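Local atomic coordinates of putative transcriptional regulator (Clostridium difficile, PDB entry 3QI7), a protein that is of unknown function but has a periplasmic-binding-protein-like fold and probably binds a small ligand, perhaps a sugar. Residues 16-21 against 77-82; 91-96 against 102-107. All blocks are in the same frame, centred on the assembly; numbering follows the deposited sequence.

Contact 1. Residues 16-21 against 77-82; sequences AVVTQP and NKIVKL
Ile79, on helix 72-80, and Leu82, in the 3-10 turn after it, press onto Ala16 and Val18 of strand 13-19. Lys78, just before Ile79, packs on Val62, and its NZ is hydrogen-bonded to the carbonyl oxygen of Val63 on the adjoining strand. At Ile79 the CB does not point at the strand, but CG1, held beside the backbone N and anti to the carbonyl carbon (chi1 -61°), carries the side chain back to it, 4.1 Å from CG2 of Val18; the two side chains cross at about a right angle. Val80 has turned to the flank of the helix, where it packs on Ala103 and Lys106 of helix 101-110. The chain tightens into the 3-10 turn, with Leu82 N bonded to Ile79 O at 3.0 Å, and Leu82 faces the strand directly. The fork of its two methyls faces the methyl of Ala16: CD1 stands 3.9 Å from Ala16 CB, CD2 4.2 Å. CD1 also comes within 4.5 Å of Val18 CG2, loosely joining the two pairs into one patch. The helix belongs to a beta-alpha-beta crossover between strands 57-63 and 88-94, which run parallel to strand 13-19 on its two sides in the mixed sheet, and passes over it. The four touching residues are buried and meet through aliphatic carbon, so between the two segments the hold is hydrophobic packing; the Lys78 bond goes to the next strand.

Contact 2. Residues 91-96 against 102-107; sequences IVVSTD and PALQKV
Ile91 and Val93 meet Leu104 and Val107 with no ring or amide between them; the faces and edges that matter are those of the strand. Strand 88-94 and helix 101-110 open a beta-alpha-beta unit that returns to the sheet at strand 115-118. The helix covers the face bearing Ile91 and Val93; Val92 points to the other face, onto Ala314 of helix 306-324. Along its edges the strand is hydrogen-bonded to strands 13-19 and 115-118. The strand and helix segments run almost exactly antiparallel, at 176°, with their axes 11.1 Å apart, a gap bridged by aliphatic side chains. Leu104 takes the middle. Its CG lies beside the backbone N (chi1 -65°), and both of its methyls reach Val93 CG2, CD1 at 4.0 Å in a tip-to-tip approach. Its CD2 also lies 4.1 Å from Ile91 CG2, where the two side chains slide past each other in opposite directions. Met121 packs on both Val93 and Leu104. One helical turn on, Val107 meets the extended end of Ile91 head on: Ile91 CD1 sits 3.8 Å from Val107 CG1 and 4.1 Å from Val107 CG2.

How the contacts relate
Both contacts are buried and purely aliphatic, and both pack a helix onto the same sheet, where strands 13-19 and 88-94 are neighbours. Their centres are about 8 Å apart. Contact 2 joins a strand to the helix that follows it directly; contact 1 instead sets a crossover helix on a strand from much earlier in the chain. Polar chemistry lies between the contacts: in the sheet Val18 N is hydrogen-bonded to Val92 O at 2.8 Å, and beyond the strands Gln20 OE1 is hydrogen-bonded to Thr95 OG1 at 2.7 Å. The helices also touch, Ile79 CB lying 3.9 Å from Ala103 CB, and with Ile79 packing on Leu104 as well, the two patches adjoin.

Contact 1. Residues 16-21 against 77-82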
loop_
_atom_site.group_PDB
_atom_site.type_symbol
_atom_site.label_atom_id
_atom_site.label_comp_id
_atom_site.label_asym_id
_atom_site.label_seq_id
_atom_site.Cartn_x
_atom_site.Cartn_y
_atom_site.Cartn_z
ATOM N N ALA A 16 4.462 -19.731 -0.079
ATOM C CA ALA A 16 4.774 -19.242 1.255
ATOM C C ALA A 16 4.673 -17.722 1.238
ATOM O O ALA A 16 5.161 -17.103 0.301
ATOM C CB ALA A 16 6.183 -19.699 1.693
ATOM N N VAL A 17 4.044 -17.146 2.266
ATOM C CA VAL A 17 3.856 -15.721 2.371
ATOM C C VAL A 17 4.331 -15.245 3.739
ATOM O O VAL A 17 3.786 -15.643 4.769
ATOM C CB VAL A 17 2.366 -15.304 2.155
ATOM C CG1 VAL A 17 2.250 -13.816 2.160
ATOM C CG2 VAL A 17 1.837 -15.876 0.821
ATOM N N VAL A 18 5.344 -14.374 3.736
ATOM C CA VAL A 18 5.959 -13.873 4.954
ATOM C C VAL A 18 5.428 -12.482 5.287
ATOM O O VAL A 18 5.500 -11.551 4.455
ATOM C CB VAL A 18 7.494 -13.801 4.780
ATOM C CG1 VAL A 18 8.183 -13.299 6.092
ATOM C CG2 VAL A 18 8.012 -15.138 4.327
ATOM N N THR A 19 4.873 -12.332 6.484
ATOM C CA THR A 19 4.429 -11.038 6.954
ATOM C C THR A 19 4.927 -10.794 8.375
ATOM O O THR A 19 5.367 -11.723 9.050
ATOM C CB THR A 19 2.894 -10.923 6.990
ATOM O OG1 THR A 19 2.389 -11.622 8.121
ATOM C CG2 THR A 19 2.240 -11.498 5.711
ATOM N N GLN A 20 4.823 -9.545 8.819
ATOM C CA GLN A 20 4.921 -9.229 10.242
ATOM C C GLN A 20 3.686 -9.770 10.990
ATOM O O GLN A 20 2.665 -10.123 10.361
ATOM C CB GLN A 20 5.104 -7.722 10.456
ATOM C CG GLN A 20 6.454 -7.169 9.904
ATOM C CD GLN A 20 6.596 -5.643 10.045
ATOM O OE1 GLN A 20 7.046 -4.951 9.118
ATOM N NE2 GLN A 20 6.200 -5.117 11.204
ATOM N N PRO A 21 3.784 -9.875 12.328
ATOM C CA PRO A 21 2.667 -10.429 13.080
ATOM C C PRO A 21 1.466 -9.504 13.129
ATOM O O PRO A 21 1.574 -8.291 12.834
ATOM C CB PRO A 21 3.232 -10.666 14.497
ATOM C CG PRO A 21 4.581 -10.122 14.523
ATOM C CD PRO A 21 5.004 -9.727 13.144
ATOM N N ASN A 77 16.558 -16.928 9.314
ATOM C CA ASN A 77 16.504 -18.387 9.410
ATOM C C ASN A 77 15.090 -18.923 9.135
ATOM O O ASN A 77 14.944 -19.907 8.405
ATOM C CB ASN A 77 17.038 -18.873 10.766
ATOM C CG ASN A 77 18.520 -18.578 10.950
ATOM O OD1 ASN A 77 19.050 -18.671 12.060
ATOM N ND2 ASN A 77 19.191 -18.202 9.865
ATOM N N LYS A 78 14.075 -18.256 9.687
ATOM C CA LYS A 78 12.664 -18.618 9.513
ATOM C C LYS A 78 12.303 -18.717 8.021
ATOM O O LYS A 78 11.578 -19.617 7.598
ATOM C CB LYS A 78 11.770 -17.565 10.217
ATOM C CG LYS A 78 10.339 -18.011 10.524
ATOM C CD LYS A 78 9.748 -17.358 11.795
ATOM C CE LYS A 78 8.491 -18.158 12.220
ATOM N NZ LYS A 78 7.528 -17.514 13.198
ATOM N N ILE A 79 12.835 -17.810 7.219
ATOM C CA ILE A 79 12.557 -17.847 5.784
ATOM C C ILE A 79 13.368 -18.944 5.085
ATOM O O ILE A 79 12.847 -19.645 4.212
ATOM C CB ILE A 79 12.812 -16.451 5.115
ATOM C CG1 ILE A 79 11.897 -15.374 5.716
ATOM C CG2 ILE A 79 12.636 -16.516 3.563
ATOM C CD1 ILE A 79 12.258 -13.944 5.245
ATOM N N VAL A 80 14.646 -19.086 5.452
ATOM C CA VAL A 80 15.548 -19.967 4.711
ATOM C C VAL A 80 15.146 -21.447 4.849
ATOM O O VAL A 80 15.333 -22.240 3.917
ATOM C CB VAL A 80 17.022 -19.756 5.136
ATOM C CG1 VAL A 80 17.918 -20.827 4.526
ATOM C CG2 VAL A 80 17.485 -18.356 4.745
ATOM N N LYS A 81 14.579 -21.799 6.003
ATOM C CA LYS A 81 14.022 -23.137 6.224
ATOM C C LYS A 81 12.931 -23.545 5.229
ATOM O O LYS A 81 12.709 -24.738 5.021
ATOM C CB LYS A 81 13.446 -23.260 7.637
ATOM C CG LYS A 81 14.472 -23.197 8.805
ATOM C CD LYS A 81 15.600 -24.218 8.714
ATOM C CE LYS A 81 16.272 -24.415 10.069
ATOM N NZ LYS A 81 15.715 -25.588 10.813
ATOM N N LEU A 82 12.260 -22.572 4.610
ATOM C CA LEU A 82 11.195 -22.862 3.628
ATOM C C LEU A 82 11.745 -23.664 2.452
ATOM O O LEU A 82 11.020 -24.411 1.791
ATOM C CB LEU A 82 10.532 -21.569 3.129
ATOM C CG LEU A 82 9.837 -20.668 4.175
ATOM C CD1 LEU A 82 9.500 -19.302 3.607
ATOM C CD2 LEU A 82 8.594 -21.346 4.711
#

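Contact 2. Residues 91-96 against 102-107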
loop_
_atom_site.group_PDB
_atom_site.type_symbol
_atom_site.label_atom_id
_atom_site.label_comp_id
_atom_site.label_asym_id
_atom_site.label_seq_id
_atom_site.Cartn_x
_atom_site.Cartn_y
_atom_site.Cartn_z
ATOM N N ILE A 91 7.944 -17.921 -2.857
ATOM C CA ILE A 91 7.967 -17.158 -1.606
ATOM C C ILE A 91 7.664 -15.680 -1.868
ATOM O O ILE A 91 8.366 -15.029 -2.640
ATOM C CB ILE A 91 9.326 -17.278 -0.861
ATOM C CG1 ILE A 91 9.670 -18.745 -0.583
ATOM C CG2 ILE A 91 9.273 -16.504 0.456
ATOM C CD1 ILE A 91 11.093 -18.956 -0.064
ATOM N N VAL A 92 6.619 -15.173 -1.209
ATOM C CA VAL A 92 6.243 -13.781 -1.226
ATOM C C VAL A 92 6.582 -13.186 0.146
ATOM O O VAL A 92 6.197 -13.734 1.176
ATOM C CB VAL A 92 4.700 -13.621 -1.510
ATOM C CG1 VAL A 92 4.258 -12.156 -1.420
ATOM C CG2 VAL A 92 4.327 -14.235 -2.881
ATOM N N VAL A 93 7.294 -12.068 0.156
ATOM C CA VAL A 93 7.620 -11.354 1.385
ATOM C C VAL A 93 6.962 -9.964 1.361
ATOM O O VAL A 93 7.131 -9.219 0.405
ATOM C CB VAL A 93 9.154 -11.224 1.544
ATOM C CG1 VAL A 93 9.482 -10.399 2.787
ATOM C CG2 VAL A 93 9.816 -12.588 1.603
ATOM N N SER A 94 6.187 -9.628 2.389
ATOM C CA SER A 94 5.550 -8.335 2.484
ATOM C C SER A 94 5.908 -7.587 3.794
ATOM O O SER A 94 5.367 -7.894 4.842
ATOM C CB SER A 94 4.016 -8.498 2.364
ATOM O OG SER A 94 3.359 -7.236 2.209
ATOM N N THR A 95 6.813 -6.607 3.708
ATOM C CA THR A 95 7.148 -5.706 4.830
ATOM C C THR A 95 7.751 -4.403 4.283
ATOM O O THR A 95 8.546 -4.430 3.346
ATOM C CB THR A 95 8.184 -6.357 5.851
ATOM O OG1 THR A 95 8.551 -5.410 6.883
ATOM C CG2 THR A 95 9.474 -6.806 5.142
ATOM N N ASP A 96 7.410 -3.271 4.885
ATOM C CA ASP A 96 8.040 -1.983 4.536
ATOM C C ASP A 96 9.484 -1.865 5.069
ATOM O O ASP A 96 10.190 -0.916 4.733
ATOM C CB ASP A 96 7.230 -0.810 5.130
ATOM C CG ASP A 96 5.859 -0.640 4.500
ATOM O OD1 ASP A 96 5.709 -0.807 3.253
ATOM O OD2 ASP A 96 4.931 -0.287 5.277
ATOM N N PRO A 102 19.079 -11.044 2.403
ATOM C CA PRO A 102 19.992 -12.205 2.432
ATOM C C PRO A 102 19.264 -13.535 2.505
ATOM O O PRO A 102 19.743 -14.527 1.935
ATOM C CB PRO A 102 20.852 -11.973 3.691
ATOM C CG PRO A 102 20.820 -10.469 3.885
ATOM C CD PRO A 102 19.395 -10.090 3.486
ATOM N N ALA A 103 18.104 -13.548 3.161
ATOM C CA ALA A 103 17.313 -14.762 3.264
ATOM C C ALA A 103 16.911 -15.284 1.880
ATOM O O ALA A 103 16.984 -16.492 1.612
ATOM C CB ALA A 103 16.057 -14.529 4.132
ATOM N N LEU A 104 16.461 -14.376 1.013
ATOM C CA LEU A 104 16.004 -14.778 -0.302
ATOM C C LEU A 104 17.171 -15.155 -1.224
ATOM O O LEU A 104 17.013 -16.002 -2.106
ATOM C CB LEU A 104 15.128 -13.693 -0.920
ATOM C CG LEU A 104 13.802 -13.436 -0.173
ATOM C CD1 LEU A 104 13.022 -12.322 -0.809
ATOM C CD2 LEU A 104 12.939 -14.665 -0.086
ATOM N N GLN A 105 18.331 -14.547 -1.027
ATOM C CA GLN A 105 19.515 -14.981 -1.779
ATOM C C GLN A 105 19.876 -16.416 -1.412
ATOM O O GLN A 105 20.222 -17.218 -2.292
ATOM C CB GLN A 105 20.716 -14.067 -1.519
ATOM C CG GLN A 105 20.631 -12.697 -2.163
ATOM C CD GLN A 105 21.654 -11.744 -1.586
ATOM O OE1 GLN A 105 21.483 -11.241 -0.477
ATOM N NE2 GLN A 105 22.736 -11.501 -2.329
ATOM N N LYS A 106 19.824 -16.741 -0.119
ATOM C CA LYS A 106 20.196 -18.084 0.333
ATOM C C LYS A 106 19.197 -19.126 -0.183
ATOM O O LYS A 106 19.597 -20.219 -0.595
ATOM C CB LYS A 106 20.354 -18.149 1.862
ATOM N N VAL A 107 17.906 -18.783 -0.198
ATOM C CA VAL A 107 16.895 -19.706 -0.721
ATOM C C VAL A 107 17.134 -20.034 -2.190
ATOM O O VAL A 107 17.015 -21.196 -2.610
ATOM C CB VAL A 107 15.472 -19.152 -0.602
ATOM C CG1 VAL A 107 14.492 -20.116 -1.289
ATOM C CG2 VAL A 107 15.111 -18.952 0.839
#